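Local structure of putative xanthine dehydrogenase YAGS fad-binding subunit (5G5G) at residues A419-V424 against A705-T710; V593-A598 against D726-V731; T599-V604 against I719-L724. The protein binds a pterin cytosine dinucleotide molybdenum cofactor and probably oxidises aldehydes as the molybdenum-bearing subunit of a three-chain periplasmic aldehyde oxidase. One frame throughout, in Å; residues are numbered along the deposited sequence.

Contact 1: A419-V424 against A705-T710; sequences ATPGQV and AVYNAT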
# COMPACT_ATOMS: atom_id res chain seq x y z
N ALA C 419 -31.72 14.46 0.73
CA ALA C 419 -31.86 13.54 1.86
C ALA C 419 -32.62 12.25 1.51
O ALA C 419 -32.51 11.26 2.22
CB ALA C 419 -32.57 14.25 3.00
N THR C 420 -33.34 12.22 0.41
CA THR C 420 -33.93 10.98 -0.05
C THR C 420 -32.85 10.27 -0.88
O THR C 420 -32.40 10.84 -1.92
CB THR C 420 -35.18 11.22 -0.90
OG1 THR C 420 -36.14 11.94 -0.10
CG2 THR C 420 -35.80 9.89 -1.32
N PRO C 421 -32.46 9.06 -0.47
CA PRO C 421 -31.37 8.40 -1.22
C PRO C 421 -31.76 8.05 -2.64
O PRO C 421 -32.92 7.81 -2.91
CB PRO C 421 -31.15 7.10 -0.46
CG PRO C 421 -31.59 7.41 0.91
CD PRO C 421 -32.78 8.32 0.76
N GLY C 422 -30.77 8.00 -3.52
CA GLY C 422 -30.95 7.46 -4.84
C GLY C 422 -31.53 8.32 -5.92
O GLY C 422 -31.87 7.80 -6.99
N GLN C 423 -31.64 9.63 -5.69
CA GLN C 423 -32.38 10.50 -6.58
C GLN C 423 -31.52 11.41 -7.42
O GLN C 423 -32.06 12.17 -8.21
CB GLN C 423 -33.35 11.39 -5.77
CG GLN C 423 -34.20 10.61 -4.78
CD GLN C 423 -35.02 9.56 -5.46
OE1 GLN C 423 -35.75 9.85 -6.40
NE2 GLN C 423 -34.88 8.33 -5.03
N VAL C 424 -30.19 11.29 -7.30
CA VAL C 424 -29.29 12.17 -8.00
C VAL C 424 -28.37 11.43 -8.98
O VAL C 424 -27.63 10.55 -8.57
CB VAL C 424 -28.47 13.01 -7.01
CG1 VAL C 424 -27.57 13.96 -7.77
CG2 VAL C 424 -29.38 13.75 -6.05
N ALA C 705 -22.17 7.94 2.31
CA ALA C 705 -22.34 8.53 0.97
C ALA C 705 -22.83 7.51 -0.02
O ALA C 705 -23.66 7.82 -0.86
CB ALA C 705 -21.02 9.19 0.48
N VAL C 706 -22.30 6.29 0.03
CA VAL C 706 -22.83 5.20 -0.80
C VAL C 706 -24.31 4.91 -0.51
O VAL C 706 -25.10 4.72 -1.44
CB VAL C 706 -21.99 3.91 -0.67
CG1 VAL C 706 -22.68 2.72 -1.32
CG2 VAL C 706 -20.56 4.10 -1.23
N TYR C 707 -24.67 4.90 0.78
CA TYR C 707 -26.07 4.77 1.14
C TYR C 707 -26.90 5.91 0.53
O TYR C 707 -27.98 5.68 -0.06
CB TYR C 707 -26.29 4.73 2.64
CG TYR C 707 -27.77 4.73 2.97
CD1 TYR C 707 -28.56 3.62 2.68
CD2 TYR C 707 -28.39 5.84 3.55
CE1 TYR C 707 -29.93 3.61 2.95
CE2 TYR C 707 -29.76 5.81 3.81
CZ TYR C 707 -30.51 4.70 3.50
OH TYR C 707 -31.84 4.68 3.76
N ASN C 708 -26.43 7.14 0.71
CA ASN C 708 -27.16 8.27 0.16
C ASN C 708 -27.26 8.15 -1.38
O ASN C 708 -28.27 8.51 -2.00
CB ASN C 708 -26.49 9.58 0.57
CG ASN C 708 -27.23 10.80 0.04
OD1 ASN C 708 -26.77 11.46 -0.89
ND2 ASN C 708 -28.42 11.06 0.58
N ALA C 709 -26.23 7.62 -2.02
CA ALA C 709 -26.31 7.45 -3.50
C ALA C 709 -27.26 6.41 -4.00
O ALA C 709 -27.85 6.58 -5.08
CB ALA C 709 -24.94 7.17 -4.07
N THR C 710 -27.39 5.30 -3.25
CA THR C 710 -28.05 4.12 -3.73
C THR C 710 -29.28 3.68 -2.95
O THR C 710 -30.06 2.90 -3.45
CB THR C 710 -27.10 2.91 -3.69
OG1 THR C 710 -26.63 2.67 -2.35
CG2 THR C 710 -25.87 3.15 -4.57
O HOH W 1 -28.54 9.43 -5.83
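Gly422 N donates a hydrogen bond to Asn708 O (3.0 Å, 153° at the hydrogen), tying a beta turn to the last turn of a helix. The same glycine also approaches the next carbonyl, Gly422 CA lying 3.2 Å from Ala709 O as a CA-H...O contact. Both acceptors are carbonyls of the last turn of helix 698-710. Pro421 packs on the same surface: its CG meets Tyr707 CE2 at 3.8 Å, the two rings set obliquely, while its CB lies 3.5 Å from Tyr707 O. Tyr707 holds CG anti to its amide nitrogen and beside its carbonyl carbon (chi1 175°), which places the ring against the proline CG. Next to this, water 1 bridges the segments, accepting from Val424 N at 2.9 Å and probably donating to Ala709 O, 3.0 Å away.

The loop owes its shape to a type II turn from Thr420 to Gln423, with Gly422 at positive phi in the third position. Gln423 folds back so that NE2 gives an almost straight bond to Pro421 O (2.9 Å, 173°), which lies in the plane of the glutamine amide, bracing the turn. On the helix, Asn708 OD1 accepts from His433 N and its ND2 donates to Asn418 O; Tyr707 OH bonds to Glu370, with Arg713 in a cation-pi contact. The turn lies between helix 401-412 and strand 425-426 and rests on the end of helix 698-710, whose Ala705 and Ala709 pack against Val593 and Val595 of strand 584-596.

Contact 2: V593-A598 against D726-V731; sequences VGVHSA and DKLPDV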
# COMPACT_ATOMS: atom_id res chain seq x y z
N VAL C 593 -19.65 10.63 -3.35
CA VAL C 593 -19.26 9.46 -4.13
C VAL C 593 -20.12 9.31 -5.35
O VAL C 593 -21.26 9.85 -5.41
CB VAL C 593 -19.42 8.13 -3.38
CG1 VAL C 593 -18.52 8.16 -2.20
CG2 VAL C 593 -20.88 7.90 -2.97
N GLY C 594 -19.61 8.54 -6.32
CA GLY C 594 -20.43 8.14 -7.44
C GLY C 594 -20.51 6.61 -7.38
O GLY C 594 -19.51 5.95 -7.06
N VAL C 595 -21.68 6.07 -7.69
CA VAL C 595 -21.85 4.62 -7.77
C VAL C 595 -22.39 4.35 -9.17
O VAL C 595 -23.42 4.91 -9.58
CB VAL C 595 -22.77 4.04 -6.70
CG1 VAL C 595 -22.97 2.52 -6.90
CG2 VAL C 595 -22.23 4.34 -5.28
N HIS C 596 -21.69 3.52 -9.92
CA HIS C 596 -22.13 3.26 -11.28
C HIS C 596 -23.47 2.52 -11.27
O HIS C 596 -23.62 1.44 -10.65
CB HIS C 596 -21.06 2.53 -12.10
CG HIS C 596 -21.28 2.65 -13.57
ND1 HIS C 596 -22.24 1.92 -14.23
CD2 HIS C 596 -20.68 3.42 -14.50
CE1 HIS C 596 -22.25 2.25 -15.51
NE2 HIS C 596 -21.29 3.15 -15.70
N SER C 597 -24.47 3.09 -11.93
CA SER C 597 -25.83 2.55 -11.83
C SER C 597 -25.95 1.17 -12.44
O SER C 597 -26.88 0.43 -12.10
CB SER C 597 -26.88 3.48 -12.42
OG SER C 597 -26.71 3.60 -13.82
N ALA C 598 -25.08 0.87 -13.41
CA ALA C 598 -25.02 -0.48 -13.97
C ALA C 598 -24.16 -1.46 -13.21
O ALA C 598 -24.68 -2.51 -12.84
CB ALA C 598 -24.63 -0.48 -15.45
N ASP C 726 -27.28 -6.28 -6.88
CA ASP C 726 -28.68 -6.73 -6.99
C ASP C 726 -29.74 -5.77 -6.40
O ASP C 726 -30.91 -6.11 -6.44
CB ASP C 726 -28.86 -8.17 -6.49
CG ASP C 726 -28.75 -8.30 -4.97
OD1 ASP C 726 -28.61 -7.28 -4.27
OD2 ASP C 726 -28.78 -9.46 -4.48
N LYS C 727 -29.34 -4.61 -5.87
CA LYS C 727 -30.32 -3.54 -5.48
C LYS C 727 -30.16 -2.19 -6.22
O LYS C 727 -30.80 -1.21 -5.83
CB LYS C 727 -30.34 -3.37 -3.96
CG LYS C 727 -30.89 -4.62 -3.24
CD LYS C 727 -30.99 -4.56 -1.71
CE LYS C 727 -29.61 -4.55 -1.02
NZ LYS C 727 -28.92 -5.87 -0.87
N LEU C 728 -29.40 -2.16 -7.32
CA LEU C 728 -29.28 -0.97 -8.17
C LEU C 728 -30.46 -0.84 -9.18
O LEU C 728 -31.24 -1.81 -9.36
CB LEU C 728 -27.98 -1.03 -8.93
CG LEU C 728 -26.75 -0.97 -8.07
CD1 LEU C 728 -25.57 -1.23 -8.97
CD2 LEU C 728 -26.65 0.38 -7.37
N PRO C 729 -30.56 0.32 -9.88
CA PRO C 729 -31.71 0.49 -10.76
C PRO C 729 -31.61 -0.44 -11.99
O PRO C 729 -30.57 -1.05 -12.24
CB PRO C 729 -31.64 1.98 -11.17
CG PRO C 729 -30.67 2.64 -10.21
CD PRO C 729 -29.69 1.52 -9.93
N ASP C 730 -32.70 -0.54 -12.74
CA ASP C 730 -32.71 -1.37 -13.94
C ASP C 730 -31.85 -0.69 -15.02
O ASP C 730 -31.78 0.54 -15.07
CB ASP C 730 -34.16 -1.58 -14.45
CG ASP C 730 -35.08 -2.23 -13.40
OD1 ASP C 730 -34.61 -3.08 -12.61
OD2 ASP C 730 -36.27 -1.88 -13.36
N VAL C 731 -31.15 -1.48 -15.84
CA VAL C 731 -30.55 -0.98 -17.08
C VAL C 731 -31.50 -1.56 -18.14
O VAL C 731 -31.37 -1.27 -19.31
CB VAL C 731 -29.07 -1.45 -17.31
CG1 VAL C 731 -28.30 -0.45 -18.19
CG2 VAL C 731 -28.32 -1.69 -16.00
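Ser597 and Leu728 bring their CA atoms to 6.1 Å, and Ala598 and Val731 to 6.4 Å, as the end of a strand and the C-terminal tail run past each other with directions 40° apart over 595-598 and 728-731. The two backbones exchange no hydrogen bonds; the tail lies against the strand end through its side chains. Leu728 carries most of this. With CG anti to its carbonyl carbon (chi1 -64°), it lays CB 3.7 Å from Ser597 O and sends CD1 to within 3.7 Å of His596 O, while the other branch, CD2, approaches Val595 CG1 at 4.3 Å. Pro729 follows with CD 3.7 Å from Ser597 O, so a leucine and a proline share the flank of one carbonyl.

Ser597 and Ala598 lie where strand 584-596 ends and the chain turns back into its antiparallel neighbour 602-612, a beta hairpin of the mixed sheet. Both segments also lie at a subunit interface: Ser597 O, Ala598 O and Pro729 O each accept a hydrogen bond from a basic side chain of another protein chain. His596 helps to shape the hairpin turn: its ND1 accepts from Ala598 N at 3.1 Å, the donor tilted 24° from the ring plane, and weakly from Thr599 N, while Trp429 meets the imidazole edge-to-face. Ser597 OG is held by Glu428 O on the neighbouring strand connection. Farther along the tail, Val731 CG2 touches Ala598 CB at 3.9 Å, a small apolar contact at the last modelled residue.

Contact 3: T599-V604 against I719-L724; sequences TGEVRV and ITLDKL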
# COMPACT_ATOMS: atom_id res chain seq x y z
N THR C 599 -22.88 -1.13 -13.00
CA THR C 599 -21.87 -2.10 -12.56
C THR C 599 -21.69 -2.10 -11.05
O THR C 599 -21.08 -3.02 -10.53
CB THR C 599 -20.48 -1.79 -13.14
OG1 THR C 599 -20.04 -0.49 -12.68
CG2 THR C 599 -20.54 -1.89 -14.65
N GLY C 600 -22.16 -1.05 -10.37
CA GLY C 600 -21.92 -0.91 -8.93
C GLY C 600 -20.57 -0.44 -8.47
O GLY C 600 -20.30 -0.37 -7.25
N GLU C 601 -19.69 -0.10 -9.41
CA GLU C 601 -18.37 0.40 -9.09
C GLU C 601 -18.46 1.71 -8.32
O GLU C 601 -19.29 2.54 -8.65
CB GLU C 601 -17.55 0.67 -10.38
CG GLU C 601 -17.10 -0.59 -11.09
CD GLU C 601 -16.67 -0.32 -12.53
OE1 GLU C 601 -17.56 0.05 -13.34
OE2 GLU C 601 -15.46 -0.57 -12.78
N VAL C 602 -17.68 1.83 -7.27
CA VAL C 602 -17.71 3.00 -6.40
C VAL C 602 -16.48 3.86 -6.64
O VAL C 602 -15.34 3.37 -6.58
CB VAL C 602 -17.80 2.63 -4.91
CG1 VAL C 602 -18.05 3.86 -4.09
CG2 VAL C 602 -18.90 1.61 -4.67
N ARG C 603 -16.71 5.16 -6.84
CA ARG C 603 -15.61 6.08 -7.16
C ARG C 603 -15.86 7.35 -6.33
O ARG C 603 -16.97 7.93 -6.34
CB ARG C 603 -15.55 6.40 -8.67
CG ARG C 603 -15.30 5.18 -9.55
CD ARG C 603 -13.88 4.67 -9.51
NE ARG C 603 -13.77 3.51 -10.38
CZ ARG C 603 -13.76 2.22 -10.00
NH1 ARG C 603 -13.80 1.85 -8.73
NH2 ARG C 603 -13.64 1.27 -10.92
N VAL C 604 -14.86 7.75 -5.59
CA VAL C 604 -14.99 8.94 -4.78
C VAL C 604 -14.80 10.18 -5.61
O VAL C 604 -13.83 10.29 -6.35
CB VAL C 604 -14.02 8.92 -3.60
CG1 VAL C 604 -14.27 10.10 -2.64
CG2 VAL C 604 -14.16 7.60 -2.86
N ILE C 719 -16.94 -2.04 0.96
CA ILE C 719 -18.16 -1.90 0.21
C ILE C 719 -17.85 -1.98 -1.29
O ILE C 719 -17.65 -0.97 -1.97
CB ILE C 719 -18.89 -0.62 0.61
CG1 ILE C 719 -19.16 -0.60 2.13
CG2 ILE C 719 -20.24 -0.56 -0.11
CD1 ILE C 719 -19.69 0.72 2.65
N THR C 720 -17.84 -3.21 -1.76
CA THR C 720 -17.55 -3.54 -3.11
C THR C 720 -18.81 -3.76 -3.90
O THR C 720 -19.94 -3.90 -3.35
CB THR C 720 -16.61 -4.76 -3.15
OG1 THR C 720 -17.21 -5.85 -2.44
CG2 THR C 720 -15.29 -4.39 -2.61
N LEU C 721 -18.70 -3.73 -5.22
CA LEU C 721 -19.88 -3.67 -6.06
C LEU C 721 -20.79 -4.91 -5.92
O LEU C 721 -22.02 -4.84 -6.08
CB LEU C 721 -19.48 -3.49 -7.53
CG LEU C 721 -18.72 -4.64 -8.22
CD1 LEU C 721 -19.59 -5.74 -8.80
CD2 LEU C 721 -17.80 -4.07 -9.33
N ASP C 722 -20.18 -6.06 -5.61
CA ASP C 722 -20.96 -7.27 -5.42
C ASP C 722 -21.89 -7.19 -4.21
O ASP C 722 -22.85 -7.95 -4.16
CB ASP C 722 -20.07 -8.50 -5.34
CG ASP C 722 -18.94 -8.33 -4.37
OD1 ASP C 722 -18.26 -7.27 -4.32
OD2 ASP C 722 -18.69 -9.31 -3.65
N LYS C 723 -21.68 -6.23 -3.31
CA LYS C 723 -22.58 -6.01 -2.19
C LYS C 723 -23.73 -5.04 -2.53
O LYS C 723 -24.68 -4.85 -1.74
CB LYS C 723 -21.76 -5.49 -1.01
CG LYS C 723 -20.77 -6.53 -0.54
CD LYS C 723 -19.89 -6.05 0.60
CE LYS C 723 -18.91 -7.18 0.91
NZ LYS C 723 -17.92 -6.91 1.95
N LEU C 724 -23.66 -4.45 -3.72
CA LEU C 724 -24.64 -3.46 -4.18
C LEU C 724 -25.46 -3.92 -5.36
O LEU C 724 -26.65 -3.53 -5.50
CB LEU C 724 -23.90 -2.18 -4.61
CG LEU C 724 -22.98 -1.48 -3.62
CD1 LEU C 724 -22.32 -0.23 -4.22
CD2 LEU C 724 -23.77 -1.06 -2.39
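Leu721 and Glu601 lie side by side and point the same way, with Leu721 CD2 4.0 Å from Glu601 CG. Leu721 CG sits between its backbone nitrogen and carbonyl carbon (chi1 66°), a crowded position that carries both methyls alongside Thr599 O, while CB presses 3.2 Å from Gly600 O. Gly600, at positive phi in the hairpin turn before strand 602-612, suits this site, since a CB there would probably crowd Leu721 CB. Leu724 comes from another direction, crossing Val602 at about a right angle so that CD1 meets Val602 CG2 at 3.9 Å.

Beyond the apolar part of Glu601, OE1 accepts a hydrogen bond from Thr599 OG1 at 2.6 Å, on its anti side, and OE2 pairs with Arg603 NH2 at 3.2 Å. With an alanine here, Arg603 would probably lose its carboxylate mate, and the Thr599 hydroxyl and one flank of Leu721 would probably lose their partner. Glu601 and Arg603 also hydrogen-bond to the backbone of another protein chain. Across the contact the chemistry is van der Waals, apolar carbons against each other and against backbone carbonyls; the charged pair lies within 599-604.

In the fold
The six segments come in the order 419-424, 593-598, 599-604, 705-710, 719-724 and 726-731, so contact 1 crosses the other two along the chain, whereas contact 3 falls between the two segments of contact 2. Centres of contacts 2 and 3 are 8 Å apart, those of 1 and 2 11 Å, and those of 1 and 3 14 Å. Contacts 2 and 3 share the hairpin of strands 584-596 and 602-612, paired through Gly594 N and Arg603 O. Helix 698-710 packs on it: Val706 touches Val593, Val602 and Leu724, and Thr710 meets Val595 and Leu728. The C-terminal region is thereby packed against inner strands of the five-stranded mixed sheet, beside another subunit.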